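Local coordinates for protein benzoylformate decarboxylase (Mycobacterium smegmatis, PDB 4Q9D) that belongs to the thiamine-diphosphate-dependent enzymes and holds a magnesium ion in its C-terminal cofactor-binding domain, at residues P209-A214 with V271-E276; H232-P237 with V277-P282; D371-M376 with R426-T431; I415-R420 with A448-P453. All blocks are in the same frame, centred on the assembly; numbering follows the deposited sequence.

Contact 1. Residues P209-A214 with V271-E276; sequences PEVDRA and VVVGAE
E210 and G274 meet where the short helix 209-213 rests on the turn that leaves strand 269-273. In the Rossmann-like central domain the strands 203-207 and 269-273 are sheet neighbours, and the contact lies just past their C-terminal ends, at the switch point where the chain connections run off in opposite directions. The polar part is one backbone bond: E210 N donates to G274 O at 3.0 Å, nearly straight (167° at the hydrogen), in the carbonyl plane and on a lone pair. P209 N is also close to this oxygen, but as a proline nitrogen it has no hydrogen to offer, so its neighbourhood is packing; its ring atom CD lies 3.5 Å from G274 O.

The second kind of interaction is side chain against bare backbone. With CG anti to its own carbonyl carbon (chi1 -67°), E210 runs its extended chain along G274, so that CB is 3.6 Å and OE1 3.5 Å from G274 CA. The carboxylate passes on to T299 OG1 and A300 N at the end of the adjacent strand 294-299.

Apolar packing is sparse: V211 CG2 comes 4.2 Å from V273 CG1, and V318 of helix 318-328 touches both valines.

The lack of a side chain at G274, which has positive phi (74°), admits E210 and V211 this closely. Chemically, the first turn of a helix, whose N-H groups have no acceptor within the helix, finds an acceptor in the carbonyl of G274, in the turn after the strand, and its partial positive charge probably polarises that carbonyl.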
loop_
_atom_site.group_PDB
_atom_site.type_symbol
_atom_site.label_atom_id
_atom_site.label_comp_id
_atom_site.label_asym_id
_atom_site.label_seq_id
_atom_site.Cartn_x
_atom_site.Cartn_y
_atom_site.Cartn_z
ATOM N N PRO B 209 -11.560 20.376 19.525
ATOM C CA PRO B 209 -10.271 20.971 19.143
ATOM C C PRO B 209 -10.255 21.720 17.794
ATOM O O PRO B 209 -9.401 22.596 17.645
ATOM C CB PRO B 209 -9.339 19.762 19.053
ATOM C CG PRO B 209 -9.945 18.738 20.034
ATOM C CD PRO B 209 -11.445 18.953 19.916
ATOM N N GLU B 210 -11.129 21.392 16.834
ATOM C CA GLU B 210 -11.077 22.088 15.542
ATOM C C GLU B 210 -11.370 23.556 15.725
ATOM O O GLU B 210 -10.967 24.388 14.905
ATOM C CB GLU B 210 -12.073 21.519 14.536
ATOM C CG GLU B 210 -11.778 20.107 14.073
ATOM C CD GLU B 210 -12.746 19.691 12.972
ATOM O OE1 GLU B 210 -13.554 18.785 13.207
ATOM O OE2 GLU B 210 -12.719 20.299 11.888
ATOM N N VAL B 211 -12.096 23.882 16.788
ATOM C CA VAL B 211 -12.532 25.271 16.991
ATOM C C VAL B 211 -11.342 26.152 17.308
ATOM O O VAL B 211 -11.137 27.182 16.669
ATOM C CB VAL B 211 -13.671 25.359 18.056
ATOM C CG1 VAL B 211 -14.030 26.796 18.372
ATOM C CG2 VAL B 211 -14.894 24.622 17.536
ATOM N N ASP B 212 -10.526 25.726 18.264
ATOM C CA ASP B 212 -9.312 26.468 18.583
ATOM C C ASP B 212 -8.354 26.507 17.367
ATOM O O ASP B 212 -7.769 27.541 17.070
ATOM C CB ASP B 212 -8.598 25.869 19.812
ATOM C CG ASP B 212 -7.617 26.841 20.448
ATOM O OD1 ASP B 212 -7.973 28.035 20.558
ATOM O OD2 ASP B 212 -6.490 26.433 20.814
ATOM N N ARG B 213 -8.217 25.397 16.641
ATOM C CA ARG B 213 -7.315 25.377 15.481
ATOM C C ARG B 213 -7.800 26.286 14.358
ATOM O O ARG B 213 -6.994 26.800 13.605
ATOM C CB ARG B 213 -7.072 23.952 14.972
ATOM C CG ARG B 213 -6.358 23.083 15.981
ATOM C CD ARG B 213 -5.787 21.790 15.364
ATOM N NE ARG B 213 -4.854 21.149 16.303
ATOM C CZ ARG B 213 -5.108 20.008 16.948
ATOM N NH1 ARG B 213 -6.253 19.357 16.760
ATOM N NH2 ARG B 213 -4.207 19.506 17.783
ATOM N N ALA B 214 -9.117 26.502 14.259
ATOM C CA ALA B 214 -9.635 27.478 13.300
ATOM C C ALA B 214 -9.547 28.943 13.781
ATOM O O ALA B 214 -9.926 29.846 13.044
ATOM C CB ALA B 214 -11.068 27.147 12.891
ATOM N N VAL B 271 -25.376 19.155 19.750
ATOM C CA VAL B 271 -24.733 19.811 18.633
ATOM C C VAL B 271 -23.214 19.705 18.775
ATOM O O VAL B 271 -22.628 20.304 19.668
ATOM C CB VAL B 271 -25.129 21.272 18.556
ATOM C CG1 VAL B 271 -24.470 21.909 17.340
ATOM C CG2 VAL B 271 -26.675 21.394 18.497
ATOM N N VAL B 272 -22.587 18.922 17.907
ATOM C CA VAL B 272 -21.150 18.680 18.018
ATOM C C VAL B 272 -20.367 19.417 16.939
ATOM O O VAL B 272 -20.471 19.088 15.747
ATOM C CB VAL B 272 -20.830 17.175 17.916
ATOM C CG1 VAL B 272 -19.322 16.973 18.081
ATOM C CG2 VAL B 272 -21.633 16.390 18.986
ATOM N N VAL B 273 -19.584 20.399 17.356
ATOM C CA VAL B 273 -18.856 21.239 16.418
ATOM C C VAL B 273 -17.390 21.040 16.654
ATOM O O VAL B 273 -16.890 21.325 17.730
ATOM C CB VAL B 273 -19.197 22.749 16.582
ATOM C CG1 VAL B 273 -18.476 23.571 15.525
ATOM C CG2 VAL B 273 -20.704 22.980 16.474
ATOM N N GLY B 274 -16.682 20.508 15.664
ATOM C CA GLY B 274 -15.235 20.443 15.801
ATOM C C GLY B 274 -14.669 19.414 16.747
ATOM O O GLY B 274 -13.487 19.497 17.104
ATOM N N ALA B 275 -15.504 18.447 17.132
ATOM C CA ALA B 275 -15.103 17.269 17.926
ATOM C C ALA B 275 -15.565 16.026 17.180
ATOM O O ALA B 275 -16.519 16.079 16.396
ATOM C CB ALA B 275 -15.749 17.290 19.350
ATOM N N GLU B 276 -14.886 14.915 17.418
ATOM C CA GLU B 276 -15.295 13.613 16.898
ATOM C C GLU B 276 -16.583 13.185 17.574
ATOM O O GLU B 276 -16.942 13.687 18.641
ATOM C CB GLU B 276 -14.178 12.577 17.162
ATOM C CG GLU B 276 -12.901 12.988 16.442
ATOM C CD GLU B 276 -11.613 12.519 17.076
ATOM O OE1 GLU B 276 -11.644 11.705 18.031
ATOM O OE2 GLU B 276 -10.552 12.973 16.578
#

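Contact 2. Residues H232-P237 with V277-P282; sequences HASALP and VFRYYP
The R279 guanidinium has S234 OG over one face and L236 O at its edge, in its plane, while A235 O and P237 CA approach it obliquely. The Y281 ring meets L236 CD1 obliquely too. Two loops of the Rossmann-like central domain are joined here, both at C-terminal strand ends: 234-237 follows strand 231-233, and the loop containing 277-282 comes after strand 269-273. Within the latter loop, the F278 ring carries V277 CG1 on one face, 3.9 Å above the plane, and the Y280 ring carries F278 CB; a cis peptide precedes F278, and R279 is the centre of an inverse gamma turn.

The polar link is R279 NH1 to L236 O, 3.0 Å and moderately bent (153° at the hydrogen), the donor standing 29° off the carbonyl plane. R279 leaves its backbone with CG opposite the nitrogen and stays extended at chi2, which carries CD to 3.4 Å from A235 O; the bend at chi3 (-73°) then turns the guanidinium toward L236 O. Two acids probably help fix its rotation: E276, on its own loop, takes NH2, and D238, just after P237, takes NH1, so the second bridge also joins the loops.

Beside the arginine, L236 and Y281 cross at about a right angle, CD1 resting 3.8 Å from Y281 CB. The tyrosine is also an interface residue: its OH bonds S29 OG of the second subunit, and its ring stacks edge-to-face with Y112 of that subunit. Within segment 232-237, S234 OG donates 2.7 Å to A235 O, the oxygen that R279 CD packs against.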
loop_
_atom_site.group_PDB
_atom_site.type_symbol
_atom_site.label_atom_id
_atom_site.label_comp_id
_atom_site.label_asym_id
_atom_site.label_seq_id
_atom_site.Cartn_x
_atom_site.Cartn_y
_atom_site.Cartn_z
ATOM N N HIS B 232 -19.973 21.340 26.503
ATOM C CA HIS B 232 -18.917 20.383 26.839
ATOM C C HIS B 232 -17.692 20.524 25.947
ATOM O O HIS B 232 -17.790 21.006 24.823
ATOM C CB HIS B 232 -19.444 18.960 26.715
ATOM C CG HIS B 232 -20.290 18.520 27.871
ATOM N ND1 HIS B 232 -19.752 17.995 29.031
ATOM C CD2 HIS B 232 -21.635 18.498 28.040
ATOM C CE1 HIS B 232 -20.727 17.646 29.849
ATOM N NE2 HIS B 232 -21.879 17.951 29.277
ATOM N N ALA B 233 -16.542 20.098 26.443
ATOM C CA ALA B 233 -15.366 19.975 25.604
ATOM C C ALA B 233 -15.193 18.504 25.219
ATOM O O ALA B 233 -15.847 17.623 25.773
ATOM C CB ALA B 233 -14.115 20.477 26.337
ATOM N N SER B 234 -14.290 18.238 24.282
ATOM C CA SER B 234 -13.938 16.873 23.929
ATOM C C SER B 234 -13.311 16.167 25.118
ATOM O O SER B 234 -12.601 16.788 25.917
ATOM C CB SER B 234 -12.905 16.877 22.777
ATOM O OG SER B 234 -12.474 15.552 22.455
ATOM N N ALA B 235 -13.557 14.868 25.236
ATOM C CA ALA B 235 -12.725 14.052 26.121
ATOM C C ALA B 235 -11.304 14.041 25.546
ATOM O O ALA B 235 -11.113 14.167 24.325
ATOM C CB ALA B 235 -13.280 12.604 26.190
ATOM N N LEU B 236 -10.304 13.883 26.396
ATOM C CA LEU B 236 -8.956 13.680 25.889
ATOM C C LEU B 236 -8.570 14.734 24.839
ATOM O O LEU B 236 -8.118 14.392 23.731
ATOM C CB LEU B 236 -8.870 12.269 25.286
ATOM C CG LEU B 236 -9.214 11.124 26.251
ATOM C CD1 LEU B 236 -9.702 9.895 25.478
ATOM C CD2 LEU B 236 -7.993 10.769 27.150
ATOM N N PRO B 237 -8.760 16.013 25.170
ATOM C CA PRO B 237 -8.567 17.089 24.200
ATOM C C PRO B 237 -7.097 17.273 23.845
ATOM O O PRO B 237 -6.260 17.226 24.748
ATOM C CB PRO B 237 -9.066 18.320 24.982
ATOM C CG PRO B 237 -8.654 18.010 26.387
ATOM C CD PRO B 237 -9.059 16.551 26.513
ATOM N N VAL B 277 -17.277 12.258 16.939
ATOM C CA VAL B 277 -18.452 11.643 17.509
ATOM C C VAL B 277 -18.153 10.168 17.702
ATOM O O VAL B 277 -18.320 9.405 16.760
ATOM C CB VAL B 277 -19.672 11.805 16.555
ATOM C CG1 VAL B 277 -20.904 11.043 17.099
ATOM C CG2 VAL B 277 -19.993 13.265 16.373
ATOM N N PHE B 278 -17.631 9.752 18.863
ATOM C CA PHE B 278 -17.050 10.603 19.889
ATOM C C PHE B 278 -15.669 10.039 20.168
ATOM O O PHE B 278 -15.400 8.886 19.865
ATOM C CB PHE B 278 -17.829 10.540 21.213
ATOM C CG PHE B 278 -19.153 11.252 21.187
ATOM C CD1 PHE B 278 -19.219 12.619 21.382
ATOM C CD2 PHE B 278 -20.329 10.549 20.985
ATOM C CE1 PHE B 278 -20.458 13.287 21.373
ATOM C CE2 PHE B 278 -21.586 11.202 20.972
ATOM C CZ PHE B 278 -21.639 12.575 21.168
ATOM N N ARG B 279 -14.802 10.836 20.771
ATOM C CA ARG B 279 -13.478 10.344 21.095
ATOM C C ARG B 279 -13.564 9.378 22.274
ATOM O O ARG B 279 -13.405 9.791 23.418
ATOM C CB ARG B 279 -12.562 11.507 21.455
ATOM C CG ARG B 279 -11.086 11.112 21.669
ATOM C CD ARG B 279 -10.223 12.358 21.616
ATOM N NE ARG B 279 -10.096 12.863 20.245
ATOM C CZ ARG B 279 -9.262 13.840 19.885
ATOM N NH1 ARG B 279 -8.516 14.461 20.791
ATOM N NH2 ARG B 279 -9.203 14.227 18.627
ATOM N N TYR B 280 -13.822 8.105 21.993
ATOM C CA TYR B 280 -13.897 7.081 23.032
ATOM C C TYR B 280 -12.541 6.421 23.182
ATOM O O TYR B 280 -11.826 6.283 22.212
ATOM C CB TYR B 280 -14.867 5.969 22.631
ATOM C CG TYR B 280 -16.315 6.385 22.370
ATOM C CD1 TYR B 280 -17.123 6.925 23.384
ATOM C CD2 TYR B 280 -16.884 6.166 21.132
ATOM C CE1 TYR B 280 -18.449 7.277 23.128
ATOM C CE2 TYR B 280 -18.204 6.486 20.867
ATOM C CZ TYR B 280 -18.986 7.032 21.872
ATOM O OH TYR B 280 -20.298 7.309 21.590
ATOM N N TYR B 281 -12.217 6.054 24.422
ATOM C CA TYR B 281 -10.961 5.401 24.776
ATOM C C TYR B 281 -11.234 3.977 25.256
ATOM O O TYR B 281 -11.328 3.059 24.442
ATOM C CB TYR B 281 -10.227 6.193 25.858
ATOM C CG TYR B 281 -8.767 5.824 26.006
ATOM C CD1 TYR B 281 -8.189 4.857 25.195
ATOM C CD2 TYR B 281 -7.968 6.446 26.956
ATOM C CE1 TYR B 281 -6.856 4.518 25.327
ATOM C CE2 TYR B 281 -6.634 6.114 27.095
ATOM C CZ TYR B 281 -6.083 5.149 26.278
ATOM O OH TYR B 281 -4.755 4.815 26.413
ATOM N N PRO B 282 -11.371 3.782 26.569
ATOM C CA PRO B 282 -11.725 2.437 27.062
ATOM C C PRO B 282 -13.131 2.036 26.634
ATOM O O PRO B 282 -13.972 2.899 26.330
ATOM C CB PRO B 282 -11.665 2.575 28.583
ATOM C CG PRO B 282 -11.854 4.059 28.861
ATOM C CD PRO B 282 -11.432 4.814 27.627
#

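Contact 3. Residues D371-M376 with R426-T431; sequences DAAVVM and RTVVAT
V429 N donates to A373 O in the straightest backbone bond of the contact, 2.8 Å and 177° at the hydrogen. With A373 N to T427 O, V375 N to V429 O and T431 N to V375 O it sets neighbouring parallel strands, 373-377 and 428-433, in register within the six-stranded sheet of the C-terminal cofactor-binding domain. The segment axes diverge by 21°, an ordinary sheet twist. CA-H groups of V374 and A430 add close approaches to V429 O and V375 O.

Water extends the pairing beyond the N-terminal ends of the two strands. One water donates to D371 OD1 and accepts from T427 N; another donates to D371 O and accepts from R426 NH1 in the guanidinium plane. The R426 chi1 of 73° directs the chain toward strand 373-377, and its extended run to NE carries the guanidinium over A373 CB, which sits 3.6 Å from the guanidinium plane, over its centre. A salt bridge from R426 NE to D419 of helix 408-421 probably helps hold the guanidinium there, along with a bond from NH1 to A395 O.

Packing completes the contact. On the face toward helix 408-421, V375 CG2 meets V428 CG1 at 3.8 Å and V375 CB meets A430 CB at 3.9 Å. On the other face M376, whose side chain is about 11 Å from the bound magnesium ion, bends at chi2 and brings SD to 3.3 Å from T431 OG1, a hydroxyl that is hydrogen-bonded to Y361 OH.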
loop_
_atom_site.group_PDB
_atom_site.type_symbol
_atom_site.label_atom_id
_atom_site.label_comp_id
_atom_site.label_asym_id
_atom_site.label_seq_id
_atom_site.Cartn_x
_atom_site.Cartn_y
_atom_site.Cartn_z
ATOM N N ASP B 371 -1.201 34.309 30.972
ATOM C CA ASP B 371 -1.087 34.123 29.524
ATOM C C ASP B 371 -0.166 32.961 29.140
ATOM O O ASP B 371 0.188 32.834 27.981
ATOM C CB ASP B 371 -0.567 35.399 28.846
ATOM C CG ASP B 371 0.820 35.791 29.336
ATOM O OD1 ASP B 371 1.292 35.183 30.330
ATOM O OD2 ASP B 371 1.441 36.710 28.747
ATOM N N ALA B 372 0.236 32.133 30.102
ATOM C CA ALA B 372 1.089 30.989 29.799
ATOM C C ALA B 372 0.364 29.934 28.953
ATOM O O ALA B 372 -0.856 29.783 29.032
ATOM C CB ALA B 372 1.630 30.358 31.095
ATOM N N ALA B 373 1.120 29.200 28.143
ATOM C CA ALA B 373 0.560 28.037 27.447
ATOM C C ALA B 373 0.814 26.803 28.304
ATOM O O ALA B 373 1.858 26.673 28.954
ATOM C CB ALA B 373 1.193 27.871 26.071
ATOM N N VAL B 374 -0.142 25.894 28.320
ATOM C CA VAL B 374 0.045 24.658 29.049
ATOM C C VAL B 374 0.194 23.508 28.042
ATOM O O VAL B 374 -0.619 23.400 27.121
ATOM C CB VAL B 374 -1.152 24.382 30.005
ATOM C CG1 VAL B 374 -1.104 22.929 30.536
ATOM C CG2 VAL B 374 -1.133 25.380 31.176
ATOM N N VAL B 375 1.231 22.674 28.209
ATOM C CA VAL B 375 1.356 21.426 27.435
ATOM C C VAL B 375 1.163 20.259 28.398
ATOM O O VAL B 375 1.794 20.223 29.451
ATOM C CB VAL B 375 2.736 21.301 26.737
ATOM C CG1 VAL B 375 2.861 19.944 26.051
ATOM C CG2 VAL B 375 2.911 22.414 25.725
ATOM N N MET B 376 0.297 19.306 28.050
ATOM C CA MET B 376 -0.073 18.253 28.998
ATOM C C MET B 376 0.325 16.885 28.476
ATOM O O MET B 376 -0.024 16.523 27.356
ATOM C CB MET B 376 -1.602 18.241 29.212
ATOM C CG MET B 376 -2.092 17.033 30.057
ATOM S SD MET B 376 -1.495 17.168 31.785
ATOM C CE MET B 376 -2.724 16.153 32.630
ATOM N N ARG B 426 5.506 34.698 26.027
ATOM C CA ARG B 426 4.804 33.980 27.082
ATOM C C ARG B 426 5.636 32.787 27.436
ATOM O O ARG B 426 6.622 32.454 26.737
ATOM C CB ARG B 426 3.404 33.547 26.634
ATOM C CG ARG B 426 3.405 32.389 25.649
ATOM C CD ARG B 426 1.999 31.941 25.265
ATOM N NE ARG B 426 2.081 31.053 24.118
ATOM C CZ ARG B 426 1.040 30.491 23.518
ATOM N NH1 ARG B 426 -0.195 30.727 23.938
ATOM N NH2 ARG B 426 1.240 29.687 22.489
ATOM N N THR B 427 5.250 32.157 28.533
ATOM C CA THR B 427 5.948 30.991 29.008
ATOM C C THR B 427 5.131 29.756 28.661
ATOM O O THR B 427 3.897 29.795 28.603
ATOM C CB THR B 427 6.258 31.075 30.531
ATOM O OG1 THR B 427 7.126 32.187 30.768
ATOM C CG2 THR B 427 6.984 29.815 31.023
ATOM N N VAL B 428 5.845 28.677 28.372
ATOM C CA VAL B 428 5.224 27.377 28.181
ATOM C C VAL B 428 5.478 26.550 29.427
ATOM O O VAL B 428 6.633 26.370 29.855
ATOM C CB VAL B 428 5.790 26.632 26.949
ATOM C CG1 VAL B 428 5.184 25.200 26.871
ATOM C CG2 VAL B 428 5.474 27.405 25.695
ATOM N N VAL B 429 4.395 26.067 30.017
ATOM C CA VAL B 429 4.479 25.192 31.178
ATOM C C VAL B 429 3.995 23.809 30.744
ATOM O O VAL B 429 2.855 23.636 30.318
ATOM C CB VAL B 429 3.603 25.718 32.326
ATOM C CG1 VAL B 429 3.593 24.711 33.519
ATOM C CG2 VAL B 429 4.086 27.118 32.737
ATOM N N ALA B 430 4.879 22.832 30.845
ATOM C CA ALA B 430 4.592 21.493 30.384
ATOM C C ALA B 430 4.591 20.587 31.590
ATOM O O ALA B 430 5.596 20.484 32.290
ATOM C CB ALA B 430 5.671 21.030 29.336
ATOM N N THR B 431 3.467 19.933 31.845
ATOM C CA THR B 431 3.416 18.989 32.947
ATOM C C THR B 431 3.455 17.580 32.367
ATOM O O THR B 431 2.522 17.154 31.674
ATOM C CB THR B 431 2.169 19.213 33.849
ATOM O OG1 THR B 431 0.986 18.973 33.082
ATOM C CG2 THR B 431 2.150 20.671 34.382
HETATM O O HOH W 1 3.506 33.449 30.323
HETATM O O HOH W 2 -1.363 32.336 25.951
#

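Contact 4. Residues I415-R420 with A448-P453; sequences IALGDR and AQHKLP
L452 nests against A416 and L417 just after a Schellman motif, with K451 as its C-prime residue at positive phi, ends helix 443-449. The motif turns the chain toward strand 454-460, and helix 408-421 packs across that turn in the C-terminal cofactor-binding domain. The buried half is wholly apolar: A416 CB touches L452 CB at 4.0 Å, and L417, crossing L452 at about a right angle, sets CG 3.8 Å from its CD1. L417 CD2 also reaches the H450 ring obliquely, while F60 of helix 50-64 touches L417 as well.

Toward solvent the contact becomes polar and rests on one exposed arginine. R420, bent at chi3 (-58°), grips H450 O end-on with NH1 at 2.9 Å and NH2 at 3.0 Å, both bonds bent (143° and 139°); NH2 adds a weak bond to K451 O. Its positive charge thus meets carbonyls at a helix C-terminus, probably a favourable pairing. L452 CD2 lies 3.7 Å above one guanidinium face, toward the rim, linking the two halves. At the outer edge a water accepts from R420 NH1 at 2.8 Å and lies in the H450 ring plane, with a weak hydrogen bond of 3.4 Å to H450 ND1.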
loop_
_atom_site.group_PDB
_atom_site.type_symbol
_atom_site.label_atom_id
_atom_site.label_comp_id
_atom_site.label_asym_id
_atom_site.label_seq_id
_atom_site.Cartn_x
_atom_site.Cartn_y
_atom_site.Cartn_z
ATOM N N ILE B 415 6.397 24.833 20.217
ATOM C CA ILE B 415 5.477 25.918 20.550
ATOM C C ILE B 415 6.237 27.173 20.983
ATOM O O ILE B 415 5.920 28.281 20.556
ATOM C CB ILE B 415 4.484 25.484 21.667
ATOM C CG1 ILE B 415 3.484 24.450 21.112
ATOM C CG2 ILE B 415 3.734 26.706 22.223
ATOM C CD1 ILE B 415 2.937 23.460 22.210
ATOM N N ALA B 416 7.257 27.001 21.817
ATOM C CA ALA B 416 8.028 28.168 22.262
ATOM C C ALA B 416 8.817 28.808 21.109
ATOM O O ALA B 416 8.894 30.040 21.014
ATOM C CB ALA B 416 8.949 27.804 23.425
ATOM N N LEU B 417 9.384 27.983 20.221
ATOM C CA LEU B 417 10.028 28.512 19.010
ATOM C C LEU B 417 9.001 29.256 18.185
ATOM O O LEU B 417 9.291 30.309 17.630
ATOM C CB LEU B 417 10.646 27.392 18.167
ATOM C CG LEU B 417 11.936 26.822 18.736
ATOM C CD1 LEU B 417 12.284 25.465 18.089
ATOM C CD2 LEU B 417 13.068 27.831 18.549
ATOM N N GLY B 418 7.793 28.703 18.113
ATOM C CA GLY B 418 6.713 29.349 17.387
ATOM C C GLY B 418 6.342 30.691 17.987
ATOM O O GLY B 418 6.202 31.665 17.257
ATOM N N ASP B 419 6.159 30.738 19.310
ATOM C CA ASP B 419 5.837 31.996 20.000
ATOM C C ASP B 419 6.900 33.052 19.678
ATOM O O ASP B 419 6.574 34.190 19.374
ATOM C CB ASP B 419 5.778 31.801 21.522
ATOM C CG ASP B 419 4.593 30.984 21.962
ATOM O OD1 ASP B 419 3.650 30.833 21.153
ATOM O OD2 ASP B 419 4.593 30.500 23.123
ATOM N N ARG B 420 8.169 32.658 19.728
ATOM C CA ARG B 420 9.249 33.598 19.456
ATOM C C ARG B 420 9.212 34.088 17.999
ATOM O O ARG B 420 9.343 35.280 17.758
ATOM C CB ARG B 420 10.612 33.002 19.822
ATOM C CG ARG B 420 11.793 33.796 19.293
ATOM C CD ARG B 420 13.110 33.135 19.663
ATOM N NE ARG B 420 13.290 32.954 21.115
ATOM C CZ ARG B 420 14.287 32.239 21.640
ATOM N NH1 ARG B 420 15.149 31.625 20.834
ATOM N NH2 ARG B 420 14.427 32.106 22.957
ATOM N N ALA B 448 17.356 24.045 25.473
ATOM C CA ALA B 448 18.488 24.727 26.094
ATOM C C ALA B 448 19.306 25.459 25.043
ATOM O O ALA B 448 19.659 26.617 25.247
ATOM C CB ALA B 448 19.352 23.766 26.875
ATOM N N GLN B 449 19.559 24.812 23.901
ATOM C CA GLN B 449 20.285 25.454 22.797
ATOM C C GLN B 449 19.641 26.756 22.321
ATOM O O GLN B 449 20.344 27.675 21.921
ATOM C CB GLN B 449 20.437 24.477 21.605
ATOM C CG GLN B 449 21.403 23.324 21.903
ATOM C CD GLN B 449 22.821 23.850 22.170
ATOM O OE1 GLN B 449 23.416 24.464 21.306
ATOM N NE2 GLN B 449 23.341 23.615 23.364
ATOM N N HIS B 450 18.308 26.826 22.318
ATOM C CA HIS B 450 17.629 28.041 21.860
ATOM C C HIS B 450 17.123 28.914 23.005
ATOM O O HIS B 450 16.391 29.878 22.764
ATOM C CB HIS B 450 16.483 27.711 20.896
ATOM C CG HIS B 450 16.948 27.064 19.635
ATOM N ND1 HIS B 450 17.048 27.749 18.449
ATOM C CD2 HIS B 450 17.391 25.808 19.391
ATOM C CE1 HIS B 450 17.528 26.942 17.517
ATOM N NE2 HIS B 450 17.747 25.761 18.062
ATOM N N LYS B 451 17.520 28.569 24.234
ATOM C CA LYS B 451 17.162 29.338 25.427
ATOM C C LYS B 451 15.666 29.636 25.472
ATOM O O LYS B 451 15.260 30.782 25.589
ATOM C CB LYS B 451 17.949 30.646 25.466
ATOM C CG LYS B 451 19.461 30.462 25.663
ATOM C CD LYS B 451 20.151 31.824 25.521
ATOM C CE LYS B 451 21.646 31.728 25.745
ATOM N NZ LYS B 451 22.278 30.863 24.721
ATOM N N LEU B 452 14.844 28.599 25.361
ATOM C CA LEU B 452 13.407 28.807 25.301
ATOM C C LEU B 452 12.794 28.945 26.711
ATOM O O LEU B 452 13.250 28.288 27.654
ATOM C CB LEU B 452 12.765 27.660 24.508
ATOM C CG LEU B 452 13.242 27.610 23.049
ATOM C CD1 LEU B 452 12.818 26.296 22.366
ATOM C CD2 LEU B 452 12.690 28.805 22.306
ATOM N N PRO B 453 11.762 29.802 26.857
ATOM C CA PRO B 453 11.093 29.941 28.160
ATOM C C PRO B 453 10.099 28.808 28.353
ATOM O O PRO B 453 8.873 28.978 28.234
ATOM C CB PRO B 453 10.367 31.294 28.057
ATOM C CG PRO B 453 10.016 31.382 26.567
ATOM C CD PRO B 453 11.198 30.712 25.835
HETATM O O HOH W 3 15.573 30.824 18.143
#

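How the contacts relate
From the N terminus, the central domain supplies contacts 1 and 2. Contact 1 closes a loop over 56 intervening residues and contact 2 one over 39; segment 232-237 lies inside the first loop and 277-282 beyond it, so the two cross. They also touch, V272 CG2 packing 4.1 Å from F278 CE1, and together tie the C-terminal ends of three strands of one sheet. In the C-terminal domain contacts 3 and 4 cross likewise, spanning 49 and 27 intervening residues, and join at a probable hydrogen bond from V428 N to P453 O. The two pairs follow in series without touching: contacts 2 and 3 have nearest atoms about 7 Å apart.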